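Lysyl oxidase (Pichia pastoris, PDB 1W7C) oxidises primary amines, probably including lysine side chains of proteins, with the help of copper and a built-in topaquinone cofactor. Local coordinates at residues I554-S559 with T676-F681; E329-E334 with R570-M575. One frame throughout, in Å; residues are numbered along the deposited sequence. Where two conformers were deposited one is given.

Interaction 1 (I554-S559 with T676-F681)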
loop_
_atom_site.group_PDB
_atom_site.type_symbol
_atom_site.label_atom_id
_atom_site.label_comp_id
_atom_site.label_asym_id
_atom_site.label_seq_id
_atom_site.Cartn_x
_atom_site.Cartn_y
_atom_site.Cartn_z
ATOM N N ILE A 554 11.854 -11.111 -6.751
ATOM C CA ILE A 554 10.441 -11.517 -6.952
ATOM C C ILE A 554 10.308 -12.959 -6.505
ATOM O O ILE A 554 11.041 -13.819 -6.985
ATOM C CB ILE A 554 10.039 -11.388 -8.463
ATOM C CG1 ILE A 554 10.031 -9.903 -8.877
ATOM C CG2 ILE A 554 8.710 -12.096 -8.775
ATOM C CD1 ILE A 554 9.895 -9.682 -10.391
ATOM N N LEU A 555 9.369 -13.209 -5.596
ATOM C CA LEU A 555 9.121 -14.553 -5.029
ATOM C C LEU A 555 7.923 -15.197 -5.728
ATOM O O LEU A 555 6.828 -14.636 -5.785
ATOM C CB LEU A 555 8.815 -14.486 -3.540
ATOM C CG LEU A 555 8.499 -15.813 -2.839
ATOM C CD1 LEU A 555 9.648 -16.725 -2.844
ATOM C CD2 LEU A 555 8.030 -15.547 -1.409
ATOM N N LEU A 556 8.140 -16.412 -6.220
ATOM C CA LEU A 556 7.150 -17.158 -6.961
ATOM C C LEU A 556 6.839 -18.507 -6.335
ATOM O O LEU A 556 7.748 -19.205 -5.872
ATOM C CB LEU A 556 7.595 -17.408 -8.415
ATOM C CG LEU A 556 7.965 -16.224 -9.293
ATOM C CD1 LEU A 556 8.441 -16.693 -10.647
ATOM C CD2 LEU A 556 6.821 -15.219 -9.385
ATOM N N ILE A 557 5.573 -18.907 -6.438
ATOM C CA ILE A 557 5.184 -20.287 -6.387
ATOM C C ILE A 557 4.837 -20.716 -7.807
ATOM O O ILE A 557 3.919 -20.189 -8.416
ATOM C CB ILE A 557 4.022 -20.529 -5.433
ATOM C CG1 ILE A 557 4.332 -19.996 -4.016
ATOM C CG2 ILE A 557 3.635 -22.017 -5.423
ATOM C CD1 ILE A 557 5.511 -20.572 -3.313
ATOM N N GLU A 558 5.621 -21.663 -8.321
ATOM C CA GLU A 558 5.499 -22.158 -9.694
ATOM C C GLU A 558 4.880 -23.551 -9.720
ATOM O O GLU A 558 5.115 -24.370 -8.836
ATOM C CB GLU A 558 6.910 -22.322 -10.318
ATOM C CG GLU A 558 7.736 -21.053 -10.412
ATOM C CD GLU A 558 9.091 -21.300 -11.040
ATOM O OE1 GLU A 558 9.455 -22.488 -11.344
ATOM O OE2 GLU A 558 9.880 -20.308 -11.208
ATOM N N SER A 559 4.112 -23.829 -10.762
ATOM C CA SER A 559 3.794 -25.218 -11.081
ATOM C C SER A 559 5.105 -25.968 -11.341
ATOM O O SER A 559 5.969 -25.456 -12.036
ATOM C CB SER A 559 2.957 -25.277 -12.321
ATOM O OG SER A 559 2.636 -26.633 -12.620
ATOM N N THR A 676 -0.417 -12.467 -7.169
ATOM C CA THR A 676 -0.668 -11.982 -8.527
ATOM C C THR A 676 -0.153 -12.951 -9.582
ATOM O O THR A 676 0.921 -13.524 -9.434
ATOM C CB THR A 676 -0.164 -10.529 -8.712
ATOM O OG1 THR A 676 -0.679 -9.972 -9.946
ATOM C CG2 THR A 676 1.321 -10.436 -8.792
ATOM N N PRO A 677 -0.927 -13.192 -10.649
ATOM C CA PRO A 677 -0.449 -14.109 -11.679
ATOM C C PRO A 677 0.874 -13.672 -12.286
ATOM O O PRO A 677 1.074 -12.472 -12.526
ATOM C CB PRO A 677 -1.542 -14.036 -12.737
ATOM C CG PRO A 677 -2.716 -13.591 -12.048
ATOM C CD PRO A 677 -2.270 -12.679 -10.952
ATOM N N PHE A 678 1.759 -14.636 -12.549
ATOM C CA PHE A 678 3.068 -14.396 -13.127
ATOM C C PHE A 678 3.366 -15.524 -14.090
ATOM O O PHE A 678 3.679 -16.626 -13.688
ATOM C CB PHE A 678 4.074 -14.329 -11.992
ATOM C CG PHE A 678 5.452 -13.885 -12.386
ATOM C CD1 PHE A 678 5.854 -12.588 -12.126
ATOM C CD2 PHE A 678 6.358 -14.740 -13.016
ATOM C CE1 PHE A 678 7.100 -12.153 -12.484
ATOM C CE2 PHE A 678 7.648 -14.288 -13.361
ATOM C CZ PHE A 678 7.996 -12.993 -13.084
ATOM N N ASN A 679 3.169 -15.247 -15.374
ATOM C CA ASN A 679 3.243 -16.294 -16.396
ATOM C C ASN A 679 2.227 -17.418 -16.207
ATOM O O ASN A 679 2.376 -18.500 -16.735
ATOM C CB ASN A 679 4.686 -16.828 -16.508
ATOM C CG ASN A 679 5.635 -15.773 -16.966
ATOM O OD1 ASN A 679 5.280 -14.871 -17.726
ATOM N ND2 ASN A 679 6.877 -15.899 -16.535
ATOM N N TYR A 680 1.172 -17.131 -15.452
ATOM C CA TYR A 680 0.150 -18.110 -15.128
ATOM C C TYR A 680 -0.753 -18.341 -16.351
ATOM O O TYR A 680 -1.286 -19.434 -16.539
ATOM C CB TYR A 680 -0.672 -17.615 -13.931
ATOM C CG TYR A 680 -1.733 -18.584 -13.486
ATOM C CD1 TYR A 680 -1.396 -19.722 -12.785
ATOM C CD2 TYR A 680 -3.087 -18.348 -13.765
ATOM C CE1 TYR A 680 -2.348 -20.615 -12.387
ATOM C CE2 TYR A 680 -4.030 -19.224 -13.368
ATOM C CZ TYR A 680 -3.679 -20.352 -12.684
ATOM O OH TYR A 680 -4.676 -21.216 -12.332
ATOM N N PHE A 681 -0.934 -17.300 -17.153
ATOM C CA PHE A 681 -1.565 -17.343 -18.454
ATOM C C PHE A 681 -0.548 -16.943 -19.527
ATOM O O PHE A 681 0.594 -16.600 -19.221
ATOM C CB PHE A 681 -2.771 -16.400 -18.476
ATOM C CG PHE A 681 -3.841 -16.702 -17.438
ATOM C CD1 PHE A 681 -4.596 -17.871 -17.481
ATOM C CD2 PHE A 681 -4.171 -15.746 -16.467
ATOM C CE1 PHE A 681 -5.579 -18.106 -16.549
ATOM C CE2 PHE A 681 -5.198 -15.977 -15.547
ATOM C CZ PHE A 681 -5.900 -17.140 -15.605
#

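Interaction 2 (E329-E334 with R570-M575)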
loop_
_atom_site.group_PDB
_atom_site.type_symbol
_atom_site.label_atom_id
_atom_site.label_comp_id
_atom_site.label_asym_id
_atom_site.label_seq_id
_atom_site.Cartn_x
_atom_site.Cartn_y
_atom_site.Cartn_z
ATOM N N GLU A 329 -9.957 -22.861 -12.440
ATOM C CA GLU A 329 -8.822 -23.565 -11.894
ATOM C C GLU A 329 -8.569 -23.130 -10.456
ATOM O O GLU A 329 -8.547 -21.930 -10.164
ATOM C CB GLU A 329 -7.547 -23.295 -12.721
ATOM C CG GLU A 329 -7.645 -23.713 -14.194
ATOM C CD GLU A 329 -6.321 -23.526 -14.917
ATOM O OE1 GLU A 329 -6.076 -22.441 -15.453
ATOM O OE2 GLU A 329 -5.475 -24.444 -14.894
ATOM N N ARG A 330 -8.336 -24.090 -9.560
ATOM C CA ARG A 330 -7.953 -23.769 -8.203
ATOM C C ARG A 330 -6.559 -23.146 -8.201
ATOM O O ARG A 330 -5.634 -23.711 -8.759
ATOM C CB ARG A 330 -7.898 -25.034 -7.352
ATOM C CG ARG A 330 -7.524 -24.800 -5.932
ATOM C CD ARG A 330 -7.397 -26.078 -5.092
ATOM N NE ARG A 330 -8.658 -26.807 -5.203
ATOM C CZ ARG A 330 -8.895 -27.902 -5.931
ATOM N NH1 ARG A 330 -7.918 -28.595 -6.484
ATOM N NH2 ARG A 330 -10.143 -28.325 -6.039
ATOM N N ILE A 331 -6.444 -22.000 -7.557
ATOM C CA ILE A 331 -5.148 -21.403 -7.253
ATOM C C ILE A 331 -4.733 -21.534 -5.790
ATOM O O ILE A 331 -3.547 -21.567 -5.513
ATOM C CB ILE A 331 -5.054 -19.946 -7.721
ATOM C CG1 ILE A 331 -6.066 -19.039 -7.042
ATOM C CG2 ILE A 331 -5.134 -19.846 -9.249
ATOM C CD1 ILE A 331 -5.715 -17.591 -7.112
ATOM N N VAL A 332 -5.707 -21.606 -4.881
ATOM C CA VAL A 332 -5.382 -21.703 -3.443
ATOM C C VAL A 332 -6.360 -22.714 -2.812
ATOM O O VAL A 332 -7.570 -22.529 -2.865
ATOM C CB VAL A 332 -5.541 -20.327 -2.722
ATOM C CG1 VAL A 332 -5.371 -20.497 -1.200
ATOM C CG2 VAL A 332 -4.600 -19.295 -3.275
ATOM N N TYR A 333 -5.799 -23.754 -2.202
ATOM C CA TYR A 333 -6.610 -24.732 -1.503
ATOM C C TYR A 333 -7.206 -24.154 -0.214
ATOM O O TYR A 333 -8.396 -24.300 0.042
ATOM C CB TYR A 333 -5.830 -26.031 -1.229
ATOM C CG TYR A 333 -6.668 -26.961 -0.340
ATOM C CD1 TYR A 333 -7.764 -27.622 -0.856
ATOM C CD2 TYR A 333 -6.375 -27.131 1.011
ATOM C CE1 TYR A 333 -8.580 -28.395 -0.039
ATOM C CE2 TYR A 333 -7.163 -27.899 1.835
ATOM C CZ TYR A 333 -8.274 -28.534 1.295
ATOM O OH TYR A 333 -9.096 -29.269 2.094
ATOM N N GLU A 334 -6.344 -23.498 0.566
ATOM C CA GLU A 334 -6.705 -22.913 1.855
ATOM C C GLU A 334 -5.996 -21.590 2.015
ATOM O O GLU A 334 -4.783 -21.532 1.806
ATOM C CB GLU A 334 -6.262 -23.850 2.990
ATOM C CG GLU A 334 -6.536 -23.289 4.384
ATOM C CD GLU A 334 -6.121 -24.172 5.544
ATOM O OE1 GLU A 334 -6.309 -23.710 6.687
ATOM O OE2 GLU A 334 -5.611 -25.310 5.328
ATOM N N ARG A 570 3.990 -21.836 -15.026
ATOM C CA ARG A 570 2.845 -21.082 -14.540
ATOM C C ARG A 570 3.120 -20.730 -13.083
ATOM O O ARG A 570 3.525 -21.583 -12.306
ATOM C CB ARG A 570 1.589 -21.939 -14.616
ATOM C CG ARG A 570 1.195 -22.333 -16.022
ATOM C CD ARG A 570 -0.095 -23.058 -16.089
ATOM N NE ARG A 570 -1.182 -22.129 -15.935
ATOM C CZ ARG A 570 -2.443 -22.487 -15.722
ATOM N NH1 ARG A 570 -2.779 -23.757 -15.577
ATOM N NH2 ARG A 570 -3.365 -21.574 -15.680
ATOM N N ALA A 571 2.915 -19.461 -12.700
ATOM C CA ALA A 571 3.301 -19.045 -11.347
ATOM C C ALA A 571 2.370 -17.991 -10.788
ATOM O O ALA A 571 1.643 -17.325 -11.512
ATOM C CB ALA A 571 4.739 -18.539 -11.343
ATOM N N TYR A 572 2.408 -17.867 -9.466
ATOM C CA TYR A 572 1.853 -16.731 -8.747
ATOM C C TYR A 572 2.981 -16.089 -7.966
ATOM O O TYR A 572 3.826 -16.768 -7.370
ATOM C CB TYR A 572 0.672 -17.121 -7.816
ATOM C CG TYR A 572 -0.689 -16.847 -8.412
ATOM C CD1 TYR A 572 -1.194 -17.619 -9.453
ATOM C CD2 TYR A 572 -1.472 -15.795 -7.955
ATOM C CE1 TYR A 572 -2.410 -17.326 -10.022
ATOM C CE2 TYR A 572 -2.716 -15.512 -8.507
ATOM C CZ TYR A 572 -3.198 -16.271 -9.558
ATOM O OH TYR A 572 -4.406 -16.031 -10.145
ATOM N N ASN A 573 2.980 -14.758 -8.005
ATOM C CA ASN A 573 3.947 -13.945 -7.260
ATOM C C ASN A 573 3.312 -13.523 -5.953
ATOM O O ASN A 573 2.228 -12.956 -5.963
ATOM C CB ASN A 573 4.328 -12.752 -8.165
ATOM C CG ASN A 573 5.096 -11.628 -7.498
ATOM O OD1 ASN A 573 4.927 -10.471 -7.932
ATOM N ND2 ASN A 573 5.960 -11.916 -6.568
ATOM N N ILE A 574 4.028 -13.821 -4.866
ATOM C CA ILE A 574 3.677 -13.311 -3.529
ATOM C C ILE A 574 4.407 -11.981 -3.381
ATOM O O ILE A 574 5.638 -11.960 -3.238
ATOM C CB ILE A 574 4.092 -14.274 -2.413
ATOM C CG1 ILE A 574 3.535 -15.684 -2.658
ATOM C CG2 ILE A 574 3.627 -13.715 -1.075
ATOM C CD1 ILE A 574 3.991 -16.709 -1.625
ATOM N N MET A 575 3.639 -10.886 -3.453
ATOM C CA MET A 575 4.191 -9.519 -3.567
ATOM C C MET A 575 3.890 -8.807 -2.239
ATOM O O MET A 575 2.734 -8.614 -1.899
ATOM C CB MET A 575 3.452 -8.826 -4.738
ATOM C CG MET A 575 3.870 -7.396 -4.910
ATOM S SD MET A 575 2.949 -6.541 -6.210
ATOM C CE MET A 575 2.556 -7.832 -7.193
#

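Interaction 1 (I554-S559 with T676-F681)
Leu556 and Phe678 lie at the closest backbone approach, 7.9 Å between their CA atoms, and no hydrogen bond joins 554-559 to 676-681. The contact is made by side chains alone. Leu556 uses both methyls. Its CD2 sits over one face of the Phe678 ring, 3.8 Å from the centroid and 21° off the normal, which makes a CH-pi contact. Leu556 CD2 is offset toward the rim, and its nearest ring atom is Phe678 CG at 3.6 Å. Leu556 CD1 reaches further round, 3.7 Å from Phe678 CE2. Ile554 adds a looser touch: its CG2 meets Phe678 CE1 obliquely at 4.0 Å. The ring reaches across to both residues because Phe678 CG is turned opposite its own backbone N (chi1 -171°). Both aliphatic side chains cross the phenylalanine at about a right angle. The contact is apolar and buried. Asn657 of the second subunit packs on Phe678, and Leu655 of that subunit on Ile554, so the cluster borders the dimer interface. Within the enzyme domain, strand 569-576 runs between strands 553-559 and 670-678 and is antiparallel to each. The contact therefore bridges next-but-one strands, with strand 504-518 on the other flank of 553-559.

Interaction 2 (E329-E334 with R570-M575)
Arg570 NH1 is held by two carboxylates, those of Glu329 and Glu562. Its bond to Glu329 OE2 is 2.9 Å long and nearly straight, 173° at the hydrogen, and uses the syn lone pair of that oxygen. Arg570 NH2 makes the second prong, 2.9 Å to Glu329 OE1, which it meets from the syn side but tilted out of the carboxylate plane. The result is an end-on, two-pronged salt bridge at the edge of the guanidinium, with the two flat groups 23° apart. The arginine chain is bent at chi3 (76°), which turns its NH1 and NH2 edge to the Glu329 carboxylate. Tyr680 holds the arginine too, with its O bonded to Arg570 NE and its ring in a cation-pi contact, and that ring also meets Tyr572 edge-to-face. Further along, Ile331 lies across Tyr572 at about a right angle. Ile331 CD1 is 3.7 Å from Tyr572 CZ, and Ile331 CG2 is 3.8 Å from Tyr572 CE1. The tyrosine hydroxyl is bonded to Gly450 O. With an alanine here in place of Glu329, both carboxylate bonds go, and the guanidinium of Arg570 would probably be less firmly set in its rotation. The chemistry is thus split: a charged clamp at Glu329 and Arg570, and an apolar touch two residues along each chain. One guanidinium faces two carboxylates and probably offsets their mutual repulsion.

Interactions 1 and 2 have centres about 7 Å apart and share one part of the enzyme domain. Direct bonds tie them. The Arg570 NE bond of interaction 2 reaches segment 676-681 at Tyr680 O, 2.8 Å away, and Ser559 N lies 2.8 Å from Arg570 O; both are probable hydrogen bonds. Their segments alternate along the chain. A calcium site lies near both. The bound calcium is about 10 Å from the Ile331 side chain and about 13 Å from that of Leu556. Tyr572 comes closer to the site's residues, its side chain about 4 Å from that of Leu498. Neither interaction includes a copper ligand or the topaquinone.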